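Local coordinates for protein phosphoglycerol transferase GacH (PDB 6DGM) that probably transfers glycerol phosphate onto streptococcal rhamnose polysaccharide, this chain being the manganese-binding, sulfatase-like domain of a longer membrane protein, at residues A[38-43]-A[261-266]; A[83-88]-A[270-275]; A[255-260]-A[294-299]. All coordinates share one frame; numbering follows the deposited sequence.

How the contacts relate
From the N terminus, strand 40-46 enters the middle of the mixed sheet, and contact 1 closes a loop of more than two hundred residues by setting strand 263-269 beside it. The loop 83-88, after strand 77-81, meets 270-275, which leaves the far end of strand 263-269, in contact 2; this lies at the manganese site, about 26 Å from contact 1 between centres. Contact 3 closes a much shorter loop, bringing the C-terminal part of helix 229-257 to strand 290-297, the next neighbour in the sheet. Every pair of contacts crosses along the chain. Contacts 1 and 3 touch, through Leu256 on Val265 and Ser297 OG beside Thr264 OG1.

Contact 1: A[38-43]-A[261-266]; sequences DQTVIY and KPITVV
Thr40 and Ile42 carry the backbone pairing of the parallel strands 40-43 and 263-266, whose axes come within 4.7 Å. Thr40 N donates to Pro262 O and Thr264 N to Thr40 O; Ile42 N then donates to Thr264 O, and Val266 N lies 2.8 Å from its acceptor Ile42 O. All four bonds are fairly straight, and CA-H...O contacts such as Ile263 CA to Thr40 O (3.2 Å) fill in between them.

Apolar contacts lie on both faces. On one, Ile42 CD1 reaches diagonally back to Ile263 CG2 at 3.9 Å and also meets Val265 CG2. On the other, a chi1 of -82° sets the Tyr43 ring alongside Val266, with CE1 3.5 Å from Val266 CG2. Tyr43 OH is hydrogen-bonded to Thr315 OG1.

Water finishes the polar end. One molecule links Asp38 O to Lys261 NZ, which also bonds Ser198; another, 2.6 Å from Gln39 OE1, joins it to Thr264 OG1. Gln39 NE2 donates to Asn35 O, and Thr264 OG1 is hydrogen-bonded to Ser297 OG. Strand 200-204 pairs with the other edge of 40-46, so this is the buried parallel centre of the alpha/beta sheet found in the alkaline phosphatase superfamily.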
# COMPACT_ATOMS: atom_id res chain seq x y z
N ASP A 38 -17.71 8.75 2.09
CA ASP A 38 -17.75 9.87 3.03
C ASP A 38 -16.39 10.16 3.64
O ASP A 38 -16.26 11.12 4.40
CB ASP A 38 -18.73 9.59 4.17
CG ASP A 38 -20.17 9.55 3.71
OD1 ASP A 38 -20.52 10.18 2.69
OD2 ASP A 38 -20.96 8.90 4.42
N GLN A 39 -15.38 9.35 3.34
CA GLN A 39 -14.05 9.51 3.89
C GLN A 39 -13.12 9.97 2.77
O GLN A 39 -13.17 9.45 1.65
CB GLN A 39 -13.46 8.16 4.37
CG GLN A 39 -14.46 7.10 4.77
CD GLN A 39 -15.00 7.31 6.15
OE1 GLN A 39 -14.29 7.78 7.05
NE2 GLN A 39 -16.27 6.97 6.35
N THR A 40 -12.24 10.91 3.09
CA THR A 40 -11.08 11.17 2.24
C THR A 40 -9.98 10.20 2.65
O THR A 40 -9.72 9.99 3.84
CB THR A 40 -10.64 12.62 2.36
OG1 THR A 40 -11.54 13.42 1.58
CG2 THR A 40 -9.20 12.85 1.90
N VAL A 41 -9.37 9.57 1.66
CA VAL A 41 -8.46 8.46 1.88
C VAL A 41 -7.15 8.77 1.15
O VAL A 41 -7.17 9.19 -0.01
CB VAL A 41 -9.07 7.13 1.39
CG1 VAL A 41 -8.01 6.07 1.39
CG2 VAL A 41 -10.26 6.75 2.30
N ILE A 42 -6.04 8.58 1.86
CA ILE A 42 -4.70 8.81 1.34
C ILE A 42 -3.92 7.50 1.43
O ILE A 42 -3.72 6.99 2.54
CB ILE A 42 -3.98 9.92 2.12
CG1 ILE A 42 -4.74 11.24 2.03
CG2 ILE A 42 -2.55 10.07 1.59
CD1 ILE A 42 -4.36 12.25 3.11
N TYR A 43 -3.51 6.96 0.30
CA TYR A 43 -2.61 5.81 0.27
C TYR A 43 -1.21 6.36 0.10
O TYR A 43 -0.91 7.00 -0.90
CB TYR A 43 -2.95 4.85 -0.88
CG TYR A 43 -4.07 3.87 -0.61
CD1 TYR A 43 -4.98 4.08 0.42
CD2 TYR A 43 -4.22 2.74 -1.39
CE1 TYR A 43 -6.01 3.18 0.65
CE2 TYR A 43 -5.25 1.83 -1.17
CZ TYR A 43 -6.14 2.05 -0.15
OH TYR A 43 -7.16 1.15 0.08
N LYS A 261 -12.87 17.22 8.11
CA LYS A 261 -13.26 16.20 7.13
C LYS A 261 -12.72 14.88 7.65
O LYS A 261 -11.57 14.85 8.10
CB LYS A 261 -12.61 16.50 5.77
CG LYS A 261 -12.85 15.43 4.70
CD LYS A 261 -14.29 15.45 4.17
CE LYS A 261 -14.56 14.24 3.27
NZ LYS A 261 -15.96 14.24 2.75
N PRO A 262 -13.49 13.79 7.62
CA PRO A 262 -12.90 12.49 7.99
C PRO A 262 -11.85 12.09 6.97
O PRO A 262 -12.13 12.01 5.76
CB PRO A 262 -14.10 11.52 8.00
CG PRO A 262 -15.26 12.28 7.48
CD PRO A 262 -14.95 13.72 7.44
N ILE A 263 -10.62 11.84 7.44
CA ILE A 263 -9.48 11.52 6.59
C ILE A 263 -8.81 10.28 7.17
O ILE A 263 -8.53 10.23 8.37
CB ILE A 263 -8.48 12.69 6.54
CG1 ILE A 263 -9.11 13.91 5.86
CG2 ILE A 263 -7.21 12.28 5.82
CD1 ILE A 263 -8.30 15.20 5.99
N THR A 264 -8.52 9.29 6.32
CA THR A 264 -7.77 8.11 6.75
C THR A 264 -6.56 7.93 5.85
O THR A 264 -6.66 8.09 4.63
CB THR A 264 -8.66 6.85 6.77
OG1 THR A 264 -9.71 7.02 7.72
CG2 THR A 264 -7.86 5.62 7.18
N VAL A 265 -5.42 7.65 6.47
CA VAL A 265 -4.15 7.43 5.79
C VAL A 265 -3.78 5.96 5.93
O VAL A 265 -3.75 5.42 7.05
CB VAL A 265 -3.04 8.31 6.39
CG1 VAL A 265 -1.71 8.03 5.70
CG2 VAL A 265 -3.39 9.80 6.32
N VAL A 266 -3.47 5.32 4.80
CA VAL A 266 -2.84 4.01 4.77
C VAL A 266 -1.38 4.26 4.43
O VAL A 266 -1.06 4.67 3.31
CB VAL A 266 -3.50 3.09 3.74
CG1 VAL A 266 -2.81 1.73 3.73
CG2 VAL A 266 -5.00 2.93 4.00
O HOH W 1 -17.68 13.57 4.87
O HOH W 2 -11.87 8.69 7.53

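Contact 2: A[83-88]-A[270-275]; sequences DSYGGG and DHLPGL. With MN (manganese (II) ion), chain C; 1GP (sn-glycerol-1-phosphate), chain D.
His271 and Tyr85, with Gly86 between them, account for most of this contact. The His271 ring lies flat against the 86-87 backbone: Gly87 N sits over its centre, and Gly87 CA makes a CH-pi contact, 3.7 Å from the centroid. Asp270 OD1 lies over the opposite face, nearer the rim. Both ring nitrogens are engaged. ND1 donates to Leu272 O at 2.8 Å, nearly in the ring plane but from above the plane of the Leu272 carbonyl. This bond helps to fix the ring's rotation, with NE2 on the manganese, 2.1 Å away.

Leu272 O has a second donor, Gly86 N, at 3.1 Å; the two reach it from opposite faces of the carbonyl plane. Gly86 CA is pressed close to Gly274, with 3.7 Å to Gly274 N. The extended chi1 of Tyr85 (175°) carries its ring along 272-275; CE1 meets Leu272 CB at 3.8 Å, and OH bonds Tyr276 N.

Asp270 OD2 and phosphate O2P of sn-glycerol-1-phosphate also bind the manganese, joined by Glu47 and Thr89. Gly88 N donates to phosphate O3P at 2.9 Å. Gly88 is the N-cap of helix 89-98, so the 83-88 loop leads from strand 77-81 into that helix, while 270-275 leaves strand 263-269 with Pro273 and Leu275 packed on helix 229-257.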
# COMPACT_ATOMS: atom_id res chain seq x y z
N ASP A 83 6.71 -8.18 -1.62
CA ASP A 83 7.05 -9.18 -2.61
C ASP A 83 8.48 -9.08 -3.11
O ASP A 83 8.91 -9.99 -3.84
CB ASP A 83 6.10 -9.08 -3.80
CG ASP A 83 4.68 -9.39 -3.41
OD1 ASP A 83 4.40 -10.57 -3.16
OD2 ASP A 83 3.87 -8.45 -3.27
N SER A 84 9.22 -8.04 -2.74
CA SER A 84 10.56 -7.86 -3.29
C SER A 84 11.43 -7.11 -2.30
O SER A 84 10.98 -6.71 -1.22
CB SER A 84 10.48 -7.21 -4.67
OG SER A 84 9.62 -6.09 -4.65
N TYR A 85 12.71 -6.99 -2.65
CA TYR A 85 13.73 -6.37 -1.81
C TYR A 85 14.49 -5.36 -2.64
O TYR A 85 14.91 -5.67 -3.76
CB TYR A 85 14.68 -7.45 -1.28
CG TYR A 85 15.86 -6.91 -0.50
CD1 TYR A 85 15.71 -6.42 0.79
CD2 TYR A 85 17.14 -6.93 -1.05
CE1 TYR A 85 16.80 -5.94 1.51
CE2 TYR A 85 18.22 -6.46 -0.33
CZ TYR A 85 18.04 -5.96 0.94
OH TYR A 85 19.13 -5.49 1.64
N GLY A 86 14.62 -4.14 -2.11
CA GLY A 86 15.37 -3.09 -2.77
C GLY A 86 14.74 -2.54 -4.02
O GLY A 86 15.39 -1.84 -4.79
N GLY A 87 13.46 -2.82 -4.23
CA GLY A 87 12.77 -2.36 -5.42
C GLY A 87 11.44 -3.09 -5.50
O GLY A 87 11.13 -3.93 -4.67
N GLY A 88 10.66 -2.73 -6.52
CA GLY A 88 9.35 -3.31 -6.71
C GLY A 88 8.19 -2.41 -6.36
O GLY A 88 7.05 -2.89 -6.31
N ASP A 270 7.21 0.18 1.01
CA ASP A 270 6.99 -0.78 -0.07
C ASP A 270 7.89 -2.01 0.04
O ASP A 270 7.47 -3.11 -0.34
CB ASP A 270 7.09 -0.11 -1.44
CG ASP A 270 8.41 0.66 -1.67
OD1 ASP A 270 9.15 0.96 -0.71
OD2 ASP A 270 8.71 0.95 -2.85
N HIS A 271 9.13 -1.84 0.48
CA HIS A 271 10.12 -2.90 0.61
C HIS A 271 11.26 -2.31 1.44
O HIS A 271 11.34 -1.09 1.63
CB HIS A 271 10.67 -3.33 -0.77
CG HIS A 271 11.09 -2.17 -1.62
ND1 HIS A 271 12.26 -1.47 -1.39
CD2 HIS A 271 10.47 -1.54 -2.64
CE1 HIS A 271 12.35 -0.47 -2.25
NE2 HIS A 271 11.28 -0.49 -3.02
N LEU A 272 12.12 -3.20 1.94
CA LEU A 272 13.32 -2.74 2.63
C LEU A 272 14.25 -2.04 1.64
O LEU A 272 14.24 -2.35 0.44
CB LEU A 272 14.06 -3.93 3.24
CG LEU A 272 13.69 -4.29 4.68
CD1 LEU A 272 12.31 -4.91 4.79
CD2 LEU A 272 14.73 -5.19 5.30
N PRO A 273 15.08 -1.11 2.12
CA PRO A 273 16.15 -0.58 1.27
C PRO A 273 17.14 -1.68 0.92
O PRO A 273 17.44 -2.56 1.73
CB PRO A 273 16.80 0.47 2.16
CG PRO A 273 16.60 -0.07 3.55
CD PRO A 273 15.21 -0.66 3.52
N GLY A 274 17.69 -1.60 -0.30
CA GLY A 274 18.60 -2.62 -0.77
C GLY A 274 20.02 -2.31 -0.34
O GLY A 274 20.90 -2.04 -1.17
N LEU A 275 20.24 -2.28 0.97
CA LEU A 275 21.57 -2.01 1.49
C LEU A 275 22.10 -3.08 2.42
O LEU A 275 23.29 -3.02 2.76
CB LEU A 275 21.62 -0.65 2.22
CG LEU A 275 20.67 -0.46 3.41
CD1 LEU A 275 21.21 -1.05 4.70
CD2 LEU A 275 20.36 1.03 3.57
MN MN C . 10.48 1.33 -3.84
C3 1GP D . 10.58 5.72 -9.15
O3 1GP D . 8.84 4.58 -7.87
C2 1GP D . 10.03 4.40 -8.67
O2 1GP D . 9.73 6.35 -10.12
C1 1GP D . 11.08 3.64 -7.86
O1P 1GP D . 10.68 2.28 -7.68
O2P 1GP D . 11.97 1.37 -5.54
O3P 1GP D . 11.22 -0.13 -7.57
O4P 1GP D . 13.11 1.56 -7.82
P 1GP D . 11.77 1.23 -7.09
O HOH W 3 11.75 -6.00 1.27
O HOH W 4 17.05 0.03 -2.42

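Contact 3: A[255-260]-A[294-299]; sequences KLTQIN and FIWSNG
The indole of Trp296 meets helix 229-257 with its six-membered ring. Thr257 CG2 lies at the ring edge, in its plane, 3.6 Å from CH2, and the two side chains cross at about a right angle. Leu256 approaches obliquely, with CD1 3.9 Å from CZ3. The backbone N of Asn298 sits over one face, toward the rim. With CG of Trp296 turned away from the backbone N (chi1 176°), the indole extends from the strand to the C-terminal part of the helix.

The other flat group is the amide of Asn298. Its ND2 donates to Leu256 O at 3.0 Å in a nearly straight bond (171°). The acceptor lies in the amide plane, but the nitrogen stands above the plane of the Leu256 carbonyl. Ile259 N reaches the same oxygen from the opposite face, at 3.1 Å, so two donors grip this carbonyl.

ND2 also bonds Lys261 O, and OD1 accepts from Ile263 N. Both ends of the amide are therefore used, which settles its orientation. The chemistry is that of one neutral side chain spanning the 256-259 backbone and the start of strand 263-269, with the apolar contacts of Trp296 to Leu256 and Thr257 beside it.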
# COMPACT_ATOMS: atom_id res chain seq x y z
N LYS A 255 -1.37 18.00 11.25
CA LYS A 255 -2.14 18.92 10.41
C LYS A 255 -3.45 18.30 9.96
O LYS A 255 -4.48 18.98 9.89
CB LYS A 255 -1.31 19.33 9.19
CG LYS A 255 -0.14 20.26 9.54
CD LYS A 255 -0.63 21.64 9.90
CE LYS A 255 0.53 22.58 10.15
NZ LYS A 255 1.49 22.58 9.01
N LEU A 256 -3.45 17.00 9.65
CA LEU A 256 -4.70 16.36 9.25
C LEU A 256 -5.73 16.41 10.37
O LEU A 256 -6.93 16.49 10.08
CB LEU A 256 -4.46 14.91 8.84
CG LEU A 256 -3.57 14.72 7.60
CD1 LEU A 256 -3.34 13.26 7.35
CD2 LEU A 256 -4.18 15.37 6.36
N THR A 257 -5.31 16.35 11.63
CA THR A 257 -6.28 16.37 12.72
C THR A 257 -7.05 17.69 12.79
O THR A 257 -8.13 17.75 13.39
CB THR A 257 -5.66 16.12 14.10
OG1 THR A 257 -4.82 17.21 14.47
CG2 THR A 257 -4.88 14.84 14.12
N GLN A 258 -6.50 18.75 12.20
CA GLN A 258 -7.11 20.07 12.23
C GLN A 258 -8.00 20.34 11.03
O GLN A 258 -8.57 21.44 10.94
CB GLN A 258 -6.03 21.15 12.30
CG GLN A 258 -5.08 21.01 13.49
CD GLN A 258 -5.80 21.00 14.82
OE1 GLN A 258 -6.64 21.87 15.10
NE2 GLN A 258 -5.49 20.02 15.65
N ILE A 259 -8.18 19.38 10.13
CA ILE A 259 -9.05 19.53 8.97
C ILE A 259 -10.41 18.94 9.28
O ILE A 259 -10.51 17.78 9.72
CB ILE A 259 -8.43 18.87 7.72
CG1 ILE A 259 -7.05 19.46 7.44
CG2 ILE A 259 -9.38 19.01 6.53
CD1 ILE A 259 -6.32 18.84 6.23
N ASN A 260 -11.46 19.71 9.01
CA ASN A 260 -12.83 19.30 9.33
C ASN A 260 -13.40 18.44 8.20
O ASN A 260 -14.32 18.83 7.47
CB ASN A 260 -13.70 20.52 9.59
CG ASN A 260 -15.07 20.14 10.04
OD1 ASN A 260 -15.27 19.04 10.55
ND2 ASN A 260 -16.03 21.05 9.87
N PHE A 294 0.69 1.41 8.86
CA PHE A 294 -0.38 1.81 9.76
C PHE A 294 -1.56 2.35 8.96
O PHE A 294 -1.41 2.78 7.81
CB PHE A 294 0.08 2.80 10.86
CG PHE A 294 0.52 4.16 10.36
CD1 PHE A 294 -0.41 5.10 9.97
CD2 PHE A 294 1.86 4.51 10.37
CE1 PHE A 294 -0.02 6.35 9.55
CE2 PHE A 294 2.26 5.78 9.96
CZ PHE A 294 1.32 6.70 9.55
N ILE A 295 -2.73 2.30 9.58
CA ILE A 295 -3.97 2.82 9.02
C ILE A 295 -4.51 3.76 10.09
O ILE A 295 -4.90 3.31 11.17
CB ILE A 295 -4.96 1.71 8.68
CG1 ILE A 295 -4.35 0.75 7.65
CG2 ILE A 295 -6.24 2.33 8.13
CD1 ILE A 295 -5.25 -0.43 7.24
N TRP A 296 -4.46 5.07 9.83
CA TRP A 296 -4.71 6.10 10.83
C TRP A 296 -5.74 7.08 10.30
O TRP A 296 -5.59 7.59 9.19
CB TRP A 296 -3.40 6.87 11.11
CG TRP A 296 -3.51 8.03 12.07
CD1 TRP A 296 -3.27 8.00 13.40
CD2 TRP A 296 -3.85 9.39 11.75
NE1 TRP A 296 -3.44 9.25 13.94
CE2 TRP A 296 -3.80 10.12 12.95
CE3 TRP A 296 -4.20 10.05 10.57
CZ2 TRP A 296 -4.08 11.49 13.01
CZ3 TRP A 296 -4.48 11.40 10.62
CH2 TRP A 296 -4.41 12.11 11.83
N SER A 297 -6.78 7.34 11.11
CA SER A 297 -7.79 8.35 10.83
C SER A 297 -7.57 9.58 11.71
O SER A 297 -6.98 9.50 12.79
CB SER A 297 -9.20 7.81 11.09
OG SER A 297 -9.45 6.61 10.39
N ASN A 298 -8.07 10.72 11.24
CA ASN A 298 -7.84 11.98 11.93
C ASN A 298 -8.83 12.25 13.05
O ASN A 298 -8.79 13.33 13.64
CB ASN A 298 -7.81 13.14 10.93
CG ASN A 298 -9.15 13.43 10.32
OD1 ASN A 298 -10.08 12.60 10.34
ND2 ASN A 298 -9.28 14.62 9.75
N GLY A 299 -9.70 11.30 13.36
CA GLY A 299 -10.56 11.40 14.53
C GLY A 299 -10.19 10.33 15.54
O GLY A 299 -9.01 10.19 15.89